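Local coordinates for protein ATP-dependent RNA helicase HrpB (Escherichia coli, PDB 6EUD) that hydrolyses ATP to ADP and phosphate as a bacterial DEAH/RHA-type RNA helicase that binds single-stranded RNA, at residues A[303-308]-A[540-545]; A[501-506]-A[534-539]. All blocks are in the same frame, centred on the assembly; numbering follows the deposited sequence.

Interaction 1 of 2, residues A[303-308]-A[540-545]; sequences PRTGLT and LLQGSA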
loop_
_atom_site.group_PDB
_atom_site.type_symbol
_atom_site.label_atom_id
_atom_site.label_comp_id
_atom_site.label_asym_id
_atom_site.label_seq_id
_atom_site.Cartn_x
_atom_site.Cartn_y
_atom_site.Cartn_z
ATOM N N PRO A 303 -4.023 -0.432 4.401
ATOM C CA PRO A 303 -4.668 -1.675 3.951
ATOM C C PRO A 303 -5.573 -2.308 4.991
ATOM O O PRO A 303 -6.465 -3.049 4.616
ATOM C CB PRO A 303 -3.488 -2.606 3.651
ATOM C CG PRO A 303 -2.366 -2.052 4.423
ATOM C CD PRO A 303 -2.561 -0.552 4.406
ATOM N N ARG A 304 -5.356 -2.030 6.271
ATOM C CA ARG A 304 -6.183 -2.651 7.301
ATOM C C ARG A 304 -7.524 -1.940 7.457
ATOM O O ARG A 304 -8.513 -2.538 7.871
ATOM C CB ARG A 304 -5.429 -2.696 8.631
ATOM C CG ARG A 304 -4.257 -3.698 8.627
ATOM C CD ARG A 304 -3.403 -3.608 9.893
ATOM N NE ARG A 304 -3.087 -2.216 10.213
ATOM C CZ ARG A 304 -2.242 -1.451 9.524
ATOM N NH1 ARG A 304 -1.599 -1.936 8.467
ATOM N NH2 ARG A 304 -2.038 -0.193 9.893
ATOM N N THR A 305 -7.569 -0.666 7.104
ATOM C CA THR A 305 -8.817 0.084 7.192
ATOM C C THR A 305 -9.434 0.357 5.819
ATOM O O THR A 305 -10.594 0.731 5.725
ATOM C CB THR A 305 -8.612 1.434 7.910
ATOM O OG1 THR A 305 -7.732 2.266 7.143
ATOM C CG2 THR A 305 -8.022 1.224 9.296
ATOM N N GLY A 306 -8.651 0.172 4.761
ATOM C CA GLY A 306 -9.042 0.609 3.433
ATOM C C GLY A 306 -9.168 2.113 3.304
ATOM O O GLY A 306 -9.741 2.594 2.334
ATOM N N LEU A 307 -8.637 2.867 4.271
ATOM C CA LEU A 307 -8.753 4.322 4.219
ATOM C C LEU A 307 -7.447 4.973 3.790
ATOM O O LEU A 307 -6.356 4.449 4.022
ATOM C CB LEU A 307 -9.210 4.892 5.564
ATOM C CG LEU A 307 -10.613 4.462 6.000
ATOM C CD1 LEU A 307 -10.999 5.171 7.298
ATOM C CD2 LEU A 307 -11.671 4.714 4.895
ATOM N N THR A 308 -7.576 6.106 3.118
ATOM C CA THR A 308 -6.428 6.923 2.809
ATOM C C THR A 308 -6.423 8.130 3.742
ATOM O O THR A 308 -7.435 8.824 3.885
ATOM C CB THR A 308 -6.436 7.376 1.340
ATOM O OG1 THR A 308 -6.491 6.219 0.494
ATOM C CG2 THR A 308 -5.160 8.197 1.010
ATOM N N LEU A 540 -14.611 9.055 5.237
ATOM C CA LEU A 540 -13.975 8.941 6.548
ATOM C C LEU A 540 -12.585 9.550 6.598
ATOM O O LEU A 540 -11.738 9.250 5.746
ATOM C CB LEU A 540 -13.866 7.474 6.955
ATOM C CG LEU A 540 -15.159 6.706 7.147
ATOM C CD1 LEU A 540 -14.961 5.238 6.834
ATOM C CD2 LEU A 540 -15.629 6.903 8.570
ATOM N N LEU A 541 -12.338 10.356 7.629
ATOM C CA LEU A 541 -11.016 10.940 7.851
ATOM C C LEU A 541 -10.280 10.257 9.004
ATOM O O LEU A 541 -10.552 10.517 10.176
ATOM C CB LEU A 541 -11.135 12.445 8.118
ATOM C CG LEU A 541 -9.808 13.165 8.395
ATOM C CD1 LEU A 541 -8.777 12.894 7.288
ATOM C CD2 LEU A 541 -10.036 14.665 8.568
ATOM N N GLN A 542 -9.344 9.387 8.657
ATOM C CA GLN A 542 -8.551 8.648 9.636
ATOM C C GLN A 542 -7.506 9.554 10.261
ATOM O O GLN A 542 -6.668 10.103 9.545
ATOM C CB GLN A 542 -7.885 7.446 8.965
ATOM C CG GLN A 542 -7.217 6.474 9.894
ATOM C CD GLN A 542 -6.894 5.154 9.205
ATOM O OE1 GLN A 542 -7.522 4.785 8.211
ATOM N NE2 GLN A 542 -5.903 4.442 9.728
ATOM N N GLY A 543 -7.575 9.717 11.586
ATOM C CA GLY A 543 -6.627 10.531 12.337
ATOM C C GLY A 543 -5.184 10.194 12.009
ATOM O O GLY A 543 -4.438 11.036 11.510
ATOM N N SER A 544 -4.796 8.957 12.295
ATOM C CA SER A 544 -3.570 8.395 11.749
ATOM C C SER A 544 -3.565 6.890 12.009
ATOM O O SER A 544 -4.629 6.286 12.129
ATOM C CB SER A 544 -2.328 9.061 12.347
ATOM O OG SER A 544 -1.247 9.034 11.427
ATOM N N ALA A 545 -2.368 6.313 12.125
ATOM C CA ALA A 545 -2.145 4.860 12.185
ATOM C C ALA A 545 -3.137 4.080 13.045
ATOM O O ALA A 545 -3.404 2.911 12.778
ATOM C CB ALA A 545 -0.728 4.585 12.673
#
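Leu307 and Gln542 each bury more of their surface in the contact between residues 303-308 and 540-545 than most of their neighbours, so the leucine is a good side chain to follow outward. Its CB lies against the amide oxygen of the glutamine, with Leu307 CB 3.1 Å from Gln542 OE1. CG is farther from the same oxygen. At the fork the branches part: CD1 keeps OE1 on one flank while Leu307 CD1 touches Leu540 CB at 3.7 Å, and CD2 reaches the other leucine's tip, Leu307 CD2 to Leu540 CD1 being 3.9 Å. CG sits anti to the carbonyl carbon (chi1 -64°), which turns the fork toward Leu540, so that both methyls come up against that side chain.

The polar half is held by Thr305, whose side chain comes at Gln542 from the opposite direction. Thr305 OG1 donates to Gln542 OE1 at 2.7 Å, in the carbonyl plane and on a lone pair. The same hydroxyl accepts from Leu307 N (N to OG1 3.1 Å), an ST turn that holds the bend at Gly306 closed. At the other end of the amide, Gln542 NE2 donates to Ser544 O at 3.3 Å within the glutamine's plane, although Ser544 is poorly ordered; the same NE2 also donates to Asp302, whose carboxylate pairs with Arg304 too.

Strands 287-302 and 307-314 form an antiparallel hairpin of the second RecA-like domain, and here its turn rests on an OB-fold strand, an inter-domain contact in keeping with DEAH/RHA helicases.

Interaction 2 of 2, residues A[501-506]-A[534-539]; sequences DRIARR and WLIAPL. With EDO (1,2-ethanediol), chain C.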
loop_
_atom_site.group_PDB
_atom_site.type_symbol
_atom_site.label_atom_id
_atom_site.label_comp_id
_atom_site.label_asym_id
_atom_site.label_seq_id
_atom_site.Cartn_x
_atom_site.Cartn_y
_atom_site.Cartn_z
ATOM N N ASP A 501 -18.317 -2.411 4.169
ATOM C CA ASP A 501 -17.314 -2.383 5.228
ATOM C C ASP A 501 -17.361 -1.081 6.033
ATOM O O ASP A 501 -16.687 -0.961 7.065
ATOM C CB ASP A 501 -15.918 -2.555 4.629
ATOM C CG ASP A 501 -15.642 -1.557 3.513
ATOM O OD1 ASP A 501 -16.592 -1.203 2.793
ATOM O OD2 ASP A 501 -14.492 -1.119 3.334
ATOM N N ARG A 502 -18.129 -0.100 5.554
ATOM C CA ARG A 502 -18.206 1.177 6.256
ATOM C C ARG A 502 -19.586 1.428 6.842
ATOM O O ARG A 502 -19.901 2.549 7.217
ATOM C CB ARG A 502 -17.807 2.317 5.330
ATOM C CG ARG A 502 -16.409 2.146 4.814
ATOM C CD ARG A 502 -16.005 3.269 3.899
ATOM N NE ARG A 502 -14.676 3.022 3.357
ATOM C CZ ARG A 502 -14.127 3.755 2.400
ATOM N NH1 ARG A 502 -14.799 4.773 1.868
ATOM N NH2 ARG A 502 -12.913 3.467 1.971
ATOM N N ILE A 503 -20.404 0.382 6.907
ATOM C CA ILE A 503 -21.602 0.382 7.740
ATOM C C ILE A 503 -21.209 0.587 9.200
ATOM O O ILE A 503 -20.316 -0.091 9.706
ATOM C CB ILE A 503 -22.359 -0.924 7.604
ATOM C CG1 ILE A 503 -22.973 -1.016 6.203
ATOM C CG2 ILE A 503 -23.394 -1.045 8.710
ATOM C CD1 ILE A 503 -23.585 -2.366 5.875
ATOM N N ALA A 504 -21.858 1.526 9.876
ATOM C CA ALA A 504 -21.441 1.894 11.227
ATOM C C ALA A 504 -22.527 1.663 12.274
ATOM O O ALA A 504 -23.692 2.021 12.075
ATOM C CB ALA A 504 -21.011 3.321 11.248
ATOM N N ARG A 505 -22.143 1.055 13.391
ATOM C CA ARG A 505 -23.069 0.861 14.501
ATOM C C ARG A 505 -22.570 1.618 15.722
ATOM O O ARG A 505 -21.357 1.703 15.971
ATOM C CB ARG A 505 -23.243 -0.616 14.820
ATOM C CG ARG A 505 -24.105 -0.878 16.039
ATOM C CD ARG A 505 -23.947 -2.305 16.520
ATOM N NE ARG A 505 -24.516 -2.478 17.850
ATOM C CZ ARG A 505 -25.750 -2.906 18.089
ATOM N NH1 ARG A 505 -26.551 -3.236 17.086
ATOM N NH2 ARG A 505 -26.172 -3.021 19.338
ATOM N N ARG A 506 -23.510 2.205 16.459
ATOM C CA ARG A 506 -23.172 2.958 17.661
ATOM C C ARG A 506 -22.677 1.990 18.723
ATOM O O ARG A 506 -23.226 0.895 18.891
ATOM C CB ARG A 506 -24.373 3.762 18.173
ATOM C CG ARG A 506 -24.002 4.784 19.251
ATOM C CD ARG A 506 -25.213 5.543 19.792
ATOM N NE ARG A 506 -26.018 4.729 20.694
ATOM C CZ ARG A 506 -25.821 4.648 22.009
ATOM N NH1 ARG A 506 -24.837 5.330 22.587
ATOM N NH2 ARG A 506 -26.610 3.879 22.749
ATOM N N TRP A 534 -27.590 3.150 13.517
ATOM C CA TRP A 534 -26.988 2.551 12.327
ATOM C C TRP A 534 -26.791 3.540 11.187
ATOM O O TRP A 534 -27.735 4.215 10.776
ATOM C CB TRP A 534 -27.831 1.381 11.851
ATOM C CG TRP A 534 -27.704 0.207 12.718
ATOM C CD1 TRP A 534 -28.456 -0.080 13.814
ATOM C CD2 TRP A 534 -26.765 -0.867 12.576
ATOM N NE1 TRP A 534 -28.044 -1.268 14.368
ATOM C CE2 TRP A 534 -27.007 -1.772 13.624
ATOM C CE3 TRP A 534 -25.748 -1.151 11.660
ATOM C CZ2 TRP A 534 -26.273 -2.945 13.787
ATOM C CZ3 TRP A 534 -25.014 -2.322 11.824
ATOM C CH2 TRP A 534 -25.282 -3.201 12.880
ATOM N N LEU A 535 -25.561 3.617 10.688
ATOM C CA LEU A 535 -25.226 4.503 9.579
ATOM C C LEU A 535 -24.462 3.768 8.492
ATOM O O LEU A 535 -23.997 2.654 8.697
ATOM C CB LEU A 535 -24.383 5.683 10.054
ATOM C CG LEU A 535 -24.881 6.499 11.246
ATOM C CD1 LEU A 535 -23.790 7.478 11.694
ATOM C CD2 LEU A 535 -26.194 7.222 10.896
ATOM N N ILE A 536 -24.350 4.395 7.327
ATOM C CA ILE A 536 -23.346 3.993 6.345
ATOM C C ILE A 536 -22.462 5.211 6.167
ATOM O O ILE A 536 -22.966 6.279 5.837
ATOM C CB ILE A 536 -23.947 3.577 4.985
ATOM C CG1 ILE A 536 -25.051 2.536 5.164
ATOM C CG2 ILE A 536 -22.847 3.008 4.110
ATOM C CD1 ILE A 536 -25.642 2.080 3.888
ATOM N N ALA A 537 -21.166 5.076 6.418
ATOM C CA ALA A 537 -20.267 6.224 6.348
ATOM C C ALA A 537 -19.245 6.067 5.237
ATOM O O ALA A 537 -18.131 5.606 5.477
ATOM C CB ALA A 537 -19.561 6.436 7.683
ATOM N N PRO A 538 -19.618 6.462 4.012
ATOM C CA PRO A 538 -18.687 6.305 2.893
ATOM C C PRO A 538 -17.437 7.188 3.001
ATOM O O PRO A 538 -16.368 6.759 2.577
ATOM C CB PRO A 538 -19.544 6.687 1.672
ATOM C CG PRO A 538 -20.645 7.469 2.196
ATOM C CD PRO A 538 -20.939 6.931 3.558
ATOM N N LEU A 539 -17.565 8.383 3.563
ATOM C CA LEU A 539 -16.430 9.301 3.649
ATOM C C LEU A 539 -15.878 9.427 5.078
ATOM O O LEU A 539 -16.576 9.866 6.001
ATOM C CB LEU A 539 -16.834 10.675 3.115
ATOM C CG LEU A 539 -15.718 11.566 2.585
ATOM C CD1 LEU A 539 -14.937 10.843 1.513
ATOM C CD2 LEU A 539 -16.310 12.840 2.047
HETATM C C1 EDO C . -13.013 -4.781 2.912
HETATM O O1 EDO C . -11.927 -4.602 2.039
HETATM C C2 EDO C . -12.658 -4.268 4.317
HETATM O O2 EDO C . -12.367 -2.856 4.314
#
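Ala504 and Leu535 sit opposite each other as the hydrogen-bonded pair of an antiparallel ladder, the pairing of the first and fourth strands of an OB-fold barrel. Ala504 N gives to Leu535 O at 2.7 Å and Leu535 N returns the bond to Ala504 O at 2.8 Å. A further rung follows where Ala537 N donates to Arg502 O at 2.9 Å.

On the face that carries Ile503, Arg505, Trp534 and Ile536, the indole is the centrepiece. Arg505 CB stands over the six-membered ring of Trp534, 3.8 Å from its centroid, in a CH-pi contact. CG of the arginine lies anti to its backbone nitrogen (chi1 175°), which carries the extended chain on across the same face. The guanidinium then turns its edge to the indole, with Arg505 NH1 3.3 Å from Trp534 CZ2 and the two planes 77° apart; its salt-bridge partner is Glu533. Ile503 comes in at the ring's edge instead, its CG2 3.7 Å from Trp534 CZ3. Replacing Trp534 with an alanine would probably leave the Arg505 methylenes without the ring face they lie on and Ile503 CG2 without its neighbour, so that the arginine chain is less restrained.

Farther out, Leu596 and Val598 of strand 596-602 and Ile559 of helix 559-565 pack against the tryptophan. Beyond the other end of the ladder, Asp501 forms a salt bridge with Arg422 and receives a bond from an ethanediol molecule, probably a crystallisation additive. Arg502 stretches along its partner strand, and its NH1 meets Pro538 O at 2.6 Å in a weak bond, the N-H...O angle being only 125°.

How the interactions relate
Strand 534-542 runs through both contacts: residues 534-536 pair with strand 503-506 in interaction 2, and residues from 540 on meet the 303-308 turn in interaction 1. The centres are about 14 Å apart. Along the chain the order is 303-308, 501-506, 534-539, 540-545, so interaction 2 is a local pairing within the OB-fold sheet, while interaction 1 brings that sheet to a much earlier domain, the second RecA-like one. Arg502 joins them physically: its side chain packs on Leu307 and Leu540, and its NH2 makes a weak bond to Gly306 O. The strand thus belongs to the barrel and also docks the barrel on the helicase core.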